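PDB 4HLN: starch synthase I from Hordeum vulgare, which belongs to the starch synthases, plant glycosyltransferases built from two Rossmann-like domains facing each other across a cleft. Local coordinates for residues V123-A135 with Y260-A273. Residues are numbered along the deposited sequence; the frame is centred on the assembly and turned at random.
Sequences VTRSIVFVTGEAA and YGQSCMFVVNDWHA
V128 and V130 pair with M265 and V267 at the heart of two adjacent parallel strands in a Rossmann-like domain, a worked example of how one edge of a strand is zipped along its length. Backbone bonds lead: V128 N reaches M265 O at 2.7 Å, V267 N returns to V128 O, and V130 N meets V267 O. At the C-terminal end of the strands V130 O accepts twice. N269 N approaches V130 O nearly in line with its C=O (3.0 Å), while N269 ND2 donates to the same V130 O from above the carbonyl plane, 3.2 Å away, with that oxygen near the plane of the amide.

Apolar contacts divide between two faces. On one, V267 CB sits over the F129 ring, a CH-pi contact 4.1 Å from the centroid. With chi1 at 180°, V267 turns CG1 to F129 CE1 (3.7 Å) and leaves CG2 to meet I127 CG2; F622 of helix 611-627 also touches V267. On the other face V128 lies alongside F266, V128 CB 4.0 Å from F266 CD1, and V130 CG1 presses on A273 CB at 3.6 Å.

Water extends the seam beyond the strands, one molecule accepting from G132 N and donating to N269 O at 2.8 Å.

With strand 160-166 bonded to the other edge of 126-130, this is the interior of an alpha/beta sheet; two donors together satisfy the V130 carbonyl where the strands end, and the ND2 bond probably limits turning of the N269 amide.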
# COMPACT_ATOMS: atom_id res chain seq x y z
N VAL A 123 -24.89 0.63 0.27
CA VAL A 123 -25.05 -0.81 0.19
C VAL A 123 -24.00 -1.46 1.05
O VAL A 123 -22.82 -1.46 0.70
CB VAL A 123 -24.82 -1.32 -1.23
CG1 VAL A 123 -25.19 -2.78 -1.32
CG2 VAL A 123 -25.61 -0.50 -2.21
N THR A 124 -24.42 -2.01 2.18
CA THR A 124 -23.52 -2.76 3.04
C THR A 124 -23.30 -4.15 2.43
O THR A 124 -24.20 -4.70 1.80
CB THR A 124 -24.10 -2.90 4.44
OG1 THR A 124 -25.30 -3.67 4.37
CG2 THR A 124 -24.41 -1.53 5.03
N ARG A 125 -22.12 -4.70 2.61
CA ARG A 125 -21.79 -5.99 2.02
C ARG A 125 -21.12 -6.93 3.01
O ARG A 125 -20.80 -6.54 4.15
CB ARG A 125 -20.86 -5.80 0.81
CG ARG A 125 -21.43 -4.91 -0.25
CD ARG A 125 -21.45 -5.65 -1.54
NE ARG A 125 -22.26 -4.99 -2.56
CZ ARG A 125 -23.19 -5.62 -3.27
NH1 ARG A 125 -23.88 -4.95 -4.19
NH2 ARG A 125 -23.44 -6.91 -3.06
N SER A 126 -20.92 -8.16 2.55
CA SER A 126 -20.15 -9.14 3.30
C SER A 126 -18.79 -9.24 2.63
O SER A 126 -18.69 -9.57 1.45
CB SER A 126 -20.85 -10.49 3.33
OG SER A 126 -22.01 -10.42 4.16
N ILE A 127 -17.75 -8.92 3.38
CA ILE A 127 -16.42 -8.78 2.82
C ILE A 127 -15.44 -9.68 3.54
O ILE A 127 -15.35 -9.64 4.77
CB ILE A 127 -15.94 -7.34 2.91
CG1 ILE A 127 -16.97 -6.42 2.27
CG2 ILE A 127 -14.63 -7.18 2.20
CD1 ILE A 127 -16.68 -4.97 2.48
N VAL A 128 -14.72 -10.48 2.78
CA VAL A 128 -13.79 -11.43 3.36
C VAL A 128 -12.37 -11.11 2.92
O VAL A 128 -12.00 -11.35 1.77
CB VAL A 128 -14.14 -12.89 2.97
CG1 VAL A 128 -13.22 -13.86 3.68
CG2 VAL A 128 -15.61 -13.22 3.29
N PHE A 129 -11.59 -10.53 3.82
CA PHE A 129 -10.16 -10.32 3.56
C PHE A 129 -9.39 -11.60 3.75
O PHE A 129 -9.58 -12.28 4.75
CB PHE A 129 -9.59 -9.24 4.48
CG PHE A 129 -10.03 -7.86 4.13
CD1 PHE A 129 -9.24 -7.05 3.33
CD2 PHE A 129 -11.27 -7.39 4.55
CE1 PHE A 129 -9.67 -5.77 2.99
CE2 PHE A 129 -11.71 -6.12 4.22
CZ PHE A 129 -10.90 -5.31 3.44
N VAL A 130 -8.54 -11.93 2.79
CA VAL A 130 -7.62 -13.06 2.96
C VAL A 130 -6.17 -12.57 2.87
O VAL A 130 -5.80 -11.83 1.95
CB VAL A 130 -7.91 -14.19 1.95
CG1 VAL A 130 -7.10 -15.45 2.29
CG2 VAL A 130 -9.42 -14.50 1.93
N THR A 131 -5.35 -12.97 3.83
CA THR A 131 -4.02 -12.39 3.94
C THR A 131 -3.05 -13.30 4.67
O THR A 131 -3.44 -14.13 5.48
CB THR A 131 -4.08 -11.02 4.66
OG1 THR A 131 -2.77 -10.43 4.71
CG2 THR A 131 -4.63 -11.17 6.06
N GLY A 132 -1.77 -13.13 4.36
CA GLY A 132 -0.72 -13.90 5.01
C GLY A 132 -0.11 -13.13 6.15
O GLY A 132 0.66 -13.67 6.93
N GLU A 133 -0.46 -11.84 6.24
CA GLU A 133 -0.01 -10.97 7.32
C GLU A 133 -0.65 -11.36 8.64
O GLU A 133 -1.74 -11.92 8.66
CB GLU A 133 -0.42 -9.54 7.04
CG GLU A 133 0.52 -8.76 6.17
CD GLU A 133 0.15 -7.30 6.13
OE1 GLU A 133 0.65 -6.58 5.24
OE2 GLU A 133 -0.65 -6.87 6.99
N ALA A 134 0.03 -11.03 9.73
CA ALA A 134 -0.51 -11.24 11.07
C ALA A 134 -1.31 -10.02 11.57
O ALA A 134 -1.12 -8.90 11.09
CB ALA A 134 0.60 -11.61 12.03
N ALA A 135 -2.18 -10.26 12.55
CA ALA A 135 -3.18 -9.27 12.98
C ALA A 135 -2.61 -8.10 13.77
O ALA A 135 -1.86 -8.28 14.74
CB ALA A 135 -4.31 -9.93 13.77
N TYR A 260 -21.56 -16.43 6.76
CA TYR A 260 -21.40 -15.27 5.88
C TYR A 260 -22.07 -15.53 4.54
O TYR A 260 -22.56 -14.60 3.90
CB TYR A 260 -19.92 -14.96 5.65
CG TYR A 260 -19.35 -13.87 6.54
CD1 TYR A 260 -19.35 -14.01 7.93
CD2 TYR A 260 -18.78 -12.73 6.00
CE1 TYR A 260 -18.81 -13.03 8.75
CE2 TYR A 260 -18.24 -11.73 6.81
CZ TYR A 260 -18.26 -11.89 8.18
OH TYR A 260 -17.73 -10.92 8.99
N GLY A 261 -22.06 -16.79 4.12
CA GLY A 261 -22.69 -17.18 2.88
C GLY A 261 -21.95 -16.94 1.58
O GLY A 261 -20.72 -16.81 1.54
N GLN A 262 -22.72 -16.87 0.48
CA GLN A 262 -22.14 -16.94 -0.85
C GLN A 262 -22.27 -15.68 -1.71
O GLN A 262 -22.17 -15.76 -2.93
CB GLN A 262 -22.74 -18.11 -1.61
CG GLN A 262 -22.76 -19.36 -0.81
CD GLN A 262 -23.18 -20.55 -1.63
OE1 GLN A 262 -23.19 -20.51 -2.87
NE2 GLN A 262 -23.53 -21.63 -0.93
N SER A 263 -22.48 -14.53 -1.08
CA SER A 263 -22.51 -13.27 -1.81
C SER A 263 -21.42 -12.37 -1.28
O SER A 263 -21.65 -11.20 -0.93
CB SER A 263 -23.87 -12.59 -1.68
OG SER A 263 -24.88 -13.39 -2.27
N CYS A 264 -20.22 -12.92 -1.23
CA CYS A 264 -19.12 -12.21 -0.60
C CYS A 264 -18.20 -11.52 -1.57
O CYS A 264 -18.05 -11.93 -2.73
CB CYS A 264 -18.32 -13.18 0.26
SG CYS A 264 -19.34 -13.75 1.62
N MET A 265 -17.61 -10.43 -1.11
CA MET A 265 -16.47 -9.88 -1.80
C MET A 265 -15.23 -10.41 -1.08
O MET A 265 -15.00 -10.11 0.10
CB MET A 265 -16.51 -8.35 -1.84
CG MET A 265 -15.25 -7.72 -2.52
SD MET A 265 -14.87 -8.26 -4.23
CE MET A 265 -16.24 -7.50 -5.11
N PHE A 266 -14.46 -11.25 -1.78
CA PHE A 266 -13.17 -11.69 -1.27
C PHE A 266 -12.12 -10.69 -1.69
O PHE A 266 -11.96 -10.43 -2.87
CB PHE A 266 -12.80 -13.04 -1.83
CG PHE A 266 -13.64 -14.16 -1.33
CD1 PHE A 266 -13.20 -14.96 -0.31
CD2 PHE A 266 -14.88 -14.42 -1.90
CE1 PHE A 266 -13.98 -16.01 0.16
CE2 PHE A 266 -15.66 -15.46 -1.45
CZ PHE A 266 -15.21 -16.26 -0.42
N VAL A 267 -11.43 -10.12 -0.71
CA VAL A 267 -10.28 -9.26 -0.97
C VAL A 267 -9.00 -10.03 -0.65
O VAL A 267 -8.63 -10.18 0.52
CB VAL A 267 -10.31 -8.00 -0.12
CG1 VAL A 267 -9.11 -7.14 -0.42
CG2 VAL A 267 -11.56 -7.24 -0.38
N VAL A 268 -8.34 -10.52 -1.68
CA VAL A 268 -7.15 -11.33 -1.47
C VAL A 268 -5.84 -10.56 -1.64
O VAL A 268 -5.61 -9.88 -2.63
CB VAL A 268 -7.23 -12.58 -2.32
CG1 VAL A 268 -8.64 -13.15 -2.19
CG2 VAL A 268 -6.93 -12.25 -3.76
N ASN A 269 -4.99 -10.65 -0.63
CA ASN A 269 -3.79 -9.82 -0.58
C ASN A 269 -2.57 -10.58 -1.00
O ASN A 269 -2.18 -11.56 -0.34
CB ASN A 269 -3.60 -9.25 0.82
CG ASN A 269 -4.64 -8.21 1.15
OD1 ASN A 269 -4.38 -7.02 1.09
ND2 ASN A 269 -5.85 -8.67 1.46
N ASP A 270 -1.99 -10.15 -2.12
CA ASP A 270 -0.69 -10.63 -2.55
C ASP A 270 -0.69 -12.11 -2.90
O ASP A 270 -1.75 -12.70 -3.09
CB ASP A 270 0.35 -10.31 -1.46
CG ASP A 270 0.54 -8.80 -1.28
OD1 ASP A 270 0.83 -8.10 -2.29
OD2 ASP A 270 0.36 -8.31 -0.13
N TRP A 271 0.48 -12.73 -3.00
CA TRP A 271 0.48 -14.08 -3.54
C TRP A 271 -0.03 -15.08 -2.53
O TRP A 271 -0.59 -16.10 -2.91
CB TRP A 271 1.85 -14.50 -4.07
CG TRP A 271 2.81 -14.99 -3.05
CD1 TRP A 271 3.75 -14.24 -2.40
CD2 TRP A 271 2.95 -16.33 -2.56
NE1 TRP A 271 4.46 -15.03 -1.53
CE2 TRP A 271 4.00 -16.32 -1.61
CE3 TRP A 271 2.29 -17.54 -2.82
CZ2 TRP A 271 4.41 -17.48 -0.93
CZ3 TRP A 271 2.70 -18.69 -2.14
CH2 TRP A 271 3.75 -18.65 -1.21
N HIS A 272 0.15 -14.78 -1.26
CA HIS A 272 -0.24 -15.71 -0.21
C HIS A 272 -1.69 -16.14 -0.33
O HIS A 272 -2.03 -17.28 -0.02
CB HIS A 272 0.02 -15.11 1.17
CG HIS A 272 1.44 -14.67 1.35
ND1 HIS A 272 1.86 -13.39 1.08
CD2 HIS A 272 2.54 -15.36 1.76
CE1 HIS A 272 3.15 -13.30 1.33
NE2 HIS A 272 3.59 -14.48 1.73
N ALA A 273 -2.54 -15.24 -0.79
CA ALA A 273 -3.97 -15.51 -0.90
C ALA A 273 -4.42 -15.62 -2.35
O ALA A 273 -5.61 -15.54 -2.64
CB ALA A 273 -4.77 -14.40 -0.20
O HOH W 1 -23.08 -12.42 5.71
O HOH W 2 -0.67 -11.84 2.00